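Local structure of ABC-type metal ion transport system, periplasmic component (Vibrio vulnificus, 3K2D) at residues 161-166 against 172-177; 62-67 against 78-83. The protein binds methionine, probably as the substrate-binding lipoprotein of an ABC importer, and is an immunogenic activator of Toll-like receptor 2. The protein carries 4 engineered substitutions. One frame throughout, in Å; residues are numbered along the deposited sequence.

Contact 1. Residues 161-166 against 172-177. With MET (methionine), chain C.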
# COMPACT_ATOMS: atom_id res chain seq x y z
N GLN A 161 -11.31 5.24 -2.11
CA GLN A 161 -12.36 6.14 -1.64
C GLN A 161 -12.17 6.61 -0.20
O GLN A 161 -12.94 7.44 0.28
CB GLN A 161 -13.75 5.50 -1.79
CG GLN A 161 -14.24 5.41 -3.24
CD GLN A 161 -14.12 6.74 -3.99
OE1 GLN A 161 -14.98 7.62 -3.87
NE2 GLN A 161 -13.04 6.88 -4.76
N LEU A 162 -11.14 6.11 0.48
CA LEU A 162 -10.89 6.53 1.86
C LEU A 162 -10.57 8.02 2.05
O LEU A 162 -10.97 8.62 3.05
CB LEU A 162 -9.77 5.71 2.50
CG LEU A 162 -10.14 4.40 3.20
CD1 LEU A 162 -11.46 4.59 3.95
CD2 LEU A 162 -10.26 3.28 2.20
N PRO A 163 -9.84 8.64 1.11
CA PRO A 163 -9.53 10.07 1.29
C PRO A 163 -10.80 10.89 1.47
O PRO A 163 -10.96 11.59 2.47
CB PRO A 163 -8.78 10.42 0.01
CG PRO A 163 -8.08 9.16 -0.32
CD PRO A 163 -9.15 8.12 -0.08
N ARG A 164 -11.70 10.79 0.50
CA ARG A 164 -12.96 11.50 0.52
C ARG A 164 -13.83 11.09 1.71
O ARG A 164 -14.77 11.81 2.08
CB ARG A 164 -13.70 11.25 -0.80
CG ARG A 164 -15.19 11.58 -0.81
CD ARG A 164 -15.48 13.05 -0.54
NE ARG A 164 -16.91 13.26 -0.30
CZ ARG A 164 -17.47 14.44 -0.04
NH1 ARG A 164 -16.73 15.54 0.02
NH2 ARG A 164 -18.78 14.52 0.17
N SER A 165 -13.52 9.96 2.34
CA SER A 165 -14.31 9.51 3.47
C SER A 165 -14.16 10.42 4.67
O SER A 165 -15.05 10.51 5.51
CB SER A 165 -13.94 8.07 3.86
OG SER A 165 -12.79 8.01 4.69
N LEU A 166 -13.02 11.11 4.77
CA LEU A 166 -12.76 12.00 5.89
C LEU A 166 -13.86 13.03 6.09
O LEU A 166 -14.00 13.60 7.18
CB LEU A 166 -11.41 12.72 5.70
CG LEU A 166 -10.16 11.85 5.82
CD1 LEU A 166 -8.93 12.66 5.45
CD2 LEU A 166 -10.05 11.30 7.26
N SER A 172 -10.69 7.95 9.57
CA SER A 172 -10.42 6.96 8.53
C SER A 172 -8.98 6.50 8.49
O SER A 172 -8.05 7.30 8.56
CB SER A 172 -10.76 7.52 7.15
OG SER A 172 -12.08 8.01 7.09
N ILE A 173 -8.79 5.19 8.38
CA ILE A 173 -7.46 4.61 8.26
C ILE A 173 -7.24 4.54 6.75
O ILE A 173 -7.95 3.83 6.04
CB ILE A 173 -7.41 3.21 8.91
CG1 ILE A 173 -7.49 3.38 10.44
CG2 ILE A 173 -6.14 2.47 8.50
CD1 ILE A 173 -7.55 2.07 11.22
N ILE A 174 -6.28 5.32 6.27
CA ILE A 174 -6.00 5.41 4.84
C ILE A 174 -4.59 4.98 4.48
O ILE A 174 -3.64 5.34 5.17
CB ILE A 174 -6.16 6.88 4.37
CG1 ILE A 174 -7.51 7.43 4.84
CG2 ILE A 174 -6.03 6.96 2.86
CD1 ILE A 174 -7.73 8.90 4.53
N ASN A 175 -4.46 4.20 3.40
CA ASN A 175 -3.15 3.75 2.92
C ASN A 175 -2.42 5.04 2.54
O ASN A 175 -3.03 5.97 1.99
CB ASN A 175 -3.31 2.89 1.65
CG ASN A 175 -4.06 1.58 1.90
OD1 ASN A 175 -3.49 0.61 2.41
ND2 ASN A 175 -5.34 1.56 1.56
N THR A 176 -1.12 5.12 2.83
CA THR A 176 -0.36 6.33 2.51
C THR A 176 -0.40 6.60 1.00
O THR A 176 -0.25 7.72 0.54
CB THR A 176 1.11 6.21 2.98
OG1 THR A 176 1.15 6.09 4.41
CG2 THR A 176 1.91 7.42 2.56
N THR A 177 -0.63 5.54 0.24
CA THR A 177 -0.72 5.62 -1.21
C THR A 177 -1.72 6.67 -1.63
O THR A 177 -1.54 7.34 -2.65
CB THR A 177 -1.22 4.29 -1.81
OG1 THR A 177 -0.33 3.24 -1.44
CG2 THR A 177 -1.31 4.40 -3.33
N MET C . 0.95 0.44 -0.26
CA MET C . -0.01 -0.11 0.77
C MET C . 0.56 0.17 2.11
O MET C . 1.79 -0.01 2.31
CB MET C . -0.19 -1.62 0.71
CG MET C . -0.77 -2.12 -0.53
SD MET C . -1.41 -3.75 -0.33
CE MET C . -1.94 -3.76 -2.00
OXT MET C . -0.21 0.55 3.01
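I174 packs against the helical turn 162-165 and L166 just beyond it, and shows how one branched side chain can join a strand to the short helix beside it. Its CG1 lies 3.7 Å from L162 CB, while its CD1 reaches on over the turn, with L166 CG 4.0 Å away and the carbonyl oxygen of L162 also nearby. The chain gets there because CG1 stands beside the backbone N, anti to the carbonyl carbon (chi1 -51°). In return, the L162 side chain lies against the strand's backbone, with its CG 3.6 Å from I173 O.

Next to this apolar patch runs a short buried chain of hydrogen bonds. S172 OG donates to S165 OG at 2.5 Å, and S165 OG in turn donates to L162 O, meeting a lone pair in the carbonyl plane. The backbone S165 N also bonds to L162 O, so this oxygen holds two donors. L166 CD2 covers the strand end of this chain, 3.8 Å from S172 CB.

Further along, the strand's chain turns into helix 176-179, where T177 OG1 accepts a hydrogen bond from the ligand's MET N at 3.3 Å. Strand 171-174 is bonded between strands 107-111 and 90-92 of its lobe's mixed sheet; helix 114-126 packs on the I173 side, and the 162-165 turn takes the side of S172 and I174.

Contact 2. Residues 62-67 against 78-83. With MET (methionine), chain C.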
# COMPACT_ATOMS: atom_id res chain seq x y z
N GLN A 62 2.41 -3.54 -3.66
CA GLN A 62 1.80 -4.34 -2.60
C GLN A 62 2.72 -4.92 -1.55
O GLN A 62 3.94 -4.87 -1.68
CB GLN A 62 1.04 -5.51 -3.23
CG GLN A 62 1.96 -6.60 -3.74
CD GLN A 62 1.35 -7.41 -4.87
OE1 GLN A 62 0.32 -8.06 -4.70
NE2 GLN A 62 1.98 -7.36 -6.04
N HIS A 63 2.10 -5.47 -0.50
CA HIS A 63 2.85 -6.16 0.54
C HIS A 63 2.52 -7.66 0.41
O HIS A 63 1.59 -8.03 -0.30
CB HIS A 63 2.53 -5.61 1.95
CG HIS A 63 1.07 -5.39 2.23
ND1 HIS A 63 0.12 -6.38 2.16
CD2 HIS A 63 0.42 -4.29 2.70
CE1 HIS A 63 -1.04 -5.91 2.57
NE2 HIS A 63 -0.89 -4.65 2.90
N LYS A 64 3.27 -8.52 1.07
CA LYS A 64 3.03 -9.95 0.93
C LYS A 64 1.60 -10.43 1.25
O LYS A 64 1.00 -11.18 0.47
CB LYS A 64 4.06 -10.74 1.74
CG LYS A 64 4.08 -12.22 1.43
CD LYS A 64 5.33 -12.88 1.99
CE LYS A 64 5.32 -14.39 1.75
NZ LYS A 64 4.42 -15.15 2.66
N PRO A 65 1.03 -10.01 2.40
CA PRO A 65 -0.33 -10.46 2.72
C PRO A 65 -1.27 -10.25 1.56
O PRO A 65 -2.06 -11.12 1.22
CB PRO A 65 -0.70 -9.61 3.92
CG PRO A 65 0.61 -9.43 4.62
CD PRO A 65 1.54 -9.11 3.46
N TYR A 66 -1.17 -9.08 0.93
CA TYR A 66 -2.03 -8.74 -0.19
C TYR A 66 -1.80 -9.59 -1.43
O TYR A 66 -2.75 -9.99 -2.11
CB TYR A 66 -1.86 -7.27 -0.55
CG TYR A 66 -2.83 -6.81 -1.61
CD1 TYR A 66 -2.55 -6.99 -2.96
CD2 TYR A 66 -4.03 -6.21 -1.25
CE1 TYR A 66 -3.44 -6.58 -3.93
CE2 TYR A 66 -4.93 -5.80 -2.22
CZ TYR A 66 -4.63 -5.99 -3.56
OH TYR A 66 -5.53 -5.59 -4.52
N LEU A 67 -0.54 -9.85 -1.74
CA LEU A 67 -0.19 -10.66 -2.89
C LEU A 67 -0.66 -12.11 -2.69
O LEU A 67 -1.31 -12.68 -3.57
CB LEU A 67 1.33 -10.61 -3.09
CG LEU A 67 1.98 -11.62 -4.05
CD1 LEU A 67 1.51 -11.38 -5.48
CD2 LEU A 67 3.49 -11.48 -3.93
N LEU A 78 2.99 -15.60 -9.36
CA LEU A 78 3.93 -14.49 -9.33
C LEU A 78 5.00 -14.79 -8.31
O LEU A 78 4.83 -15.65 -7.46
CB LEU A 78 3.18 -13.22 -8.94
CG LEU A 78 1.92 -13.00 -9.78
CD1 LEU A 78 1.10 -11.85 -9.21
CD2 LEU A 78 2.32 -12.73 -11.22
N THR A 79 6.11 -14.07 -8.38
CA THR A 79 7.18 -14.29 -7.43
C THR A 79 7.72 -12.96 -6.95
O THR A 79 7.88 -12.03 -7.75
CB THR A 79 8.35 -15.09 -8.06
OG1 THR A 79 7.84 -16.27 -8.68
CG2 THR A 79 9.35 -15.49 -7.01
N ILE A 80 8.00 -12.86 -5.65
CA ILE A 80 8.56 -11.64 -5.11
C ILE A 80 9.99 -11.47 -5.64
O ILE A 80 10.78 -12.42 -5.63
CB ILE A 80 8.56 -11.66 -3.58
CG1 ILE A 80 7.11 -11.70 -3.07
CG2 ILE A 80 9.29 -10.44 -3.03
CD1 ILE A 80 6.97 -11.87 -1.55
N ALA A 81 10.32 -10.27 -6.10
CA ALA A 81 11.65 -9.98 -6.63
C ALA A 81 12.54 -9.25 -5.62
O ALA A 81 13.77 -9.42 -5.62
CB ALA A 81 11.53 -9.17 -7.90
N GLY A 82 11.92 -8.45 -4.75
CA GLY A 82 12.65 -7.70 -3.74
C GLY A 82 11.75 -6.78 -2.92
O GLY A 82 10.65 -6.43 -3.36
N ASN A 83 12.20 -6.39 -1.74
CA ASN A 83 11.41 -5.51 -0.89
C ASN A 83 11.67 -4.05 -1.25
O ASN A 83 12.76 -3.70 -1.70
CB ASN A 83 11.77 -5.68 0.59
CG ASN A 83 11.62 -7.11 1.08
OD1 ASN A 83 10.77 -7.87 0.60
ND2 ASN A 83 12.42 -7.47 2.07
N MET C . 0.95 0.44 -0.26
CA MET C . -0.01 -0.11 0.77
C MET C . 0.56 0.17 2.11
O MET C . 1.79 -0.01 2.31
CB MET C . -0.19 -1.62 0.71
CG MET C . -0.77 -2.12 -0.53
SD MET C . -1.41 -3.75 -0.33
CE MET C . -1.94 -3.76 -2.00
OXT MET C . -0.21 0.55 3.01
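L67 reaches I80 and L78 because its CG lies anti to the backbone N (chi1 167°), while I80 CG1 stands beside its own backbone N (chi1 -65°). This is the packing of a beta-alpha-beta crossover, in a lobe of the periplasmic binding protein fold: strand 58-63 runs into helix 64-74, and the chain returns as strand 78-83, parallel to the first but separated from it by the antiparallel strand 202-207.

The two methyls of L67 divide the work. CD2 rests 3.7 Å from I80 CG1, and CD1 meets L78 CD1 at 3.8 Å. At the more open margin, K64 passes over I80 at about a right angle, its CD 4.0 Å from I80 CD1, and its amino group goes on to a salt bridge with D68.

The opposite side of this strand-to-helix junction belongs to the bound methionine. MET SD lies over one face of the H63 ring, offset toward its rim, and MET CE sits above the centre of the Y66 ring, 3.1 Å from its plane. The imidazole also caps the helix: Y66 N donates to H63 ND1 at 3.2 Å, close to the ring plane and with an N-H...acceptor angle of 152°.

Contacts 1 and 2 belong to different lobes, each built round its own mixed sheet, and lie on opposite sides of the chain's centre. Their centres are 22 Å apart, and their nearest atoms stay about 6 Å from each other without touching; what they share is the methionine, which both contact. The division follows the ligand's chemistry: 172-177 attends to its amino end, whereas 62-67 receives its thioether. R119 and N202 add further hydrogen bonds to the ligand. Bridges also form across the cleft: T177 is hydrogen-bonded to E17 and Y44, and H63 to N116, consistent with a closed, ligand-bound form of a two-lobed binding protein.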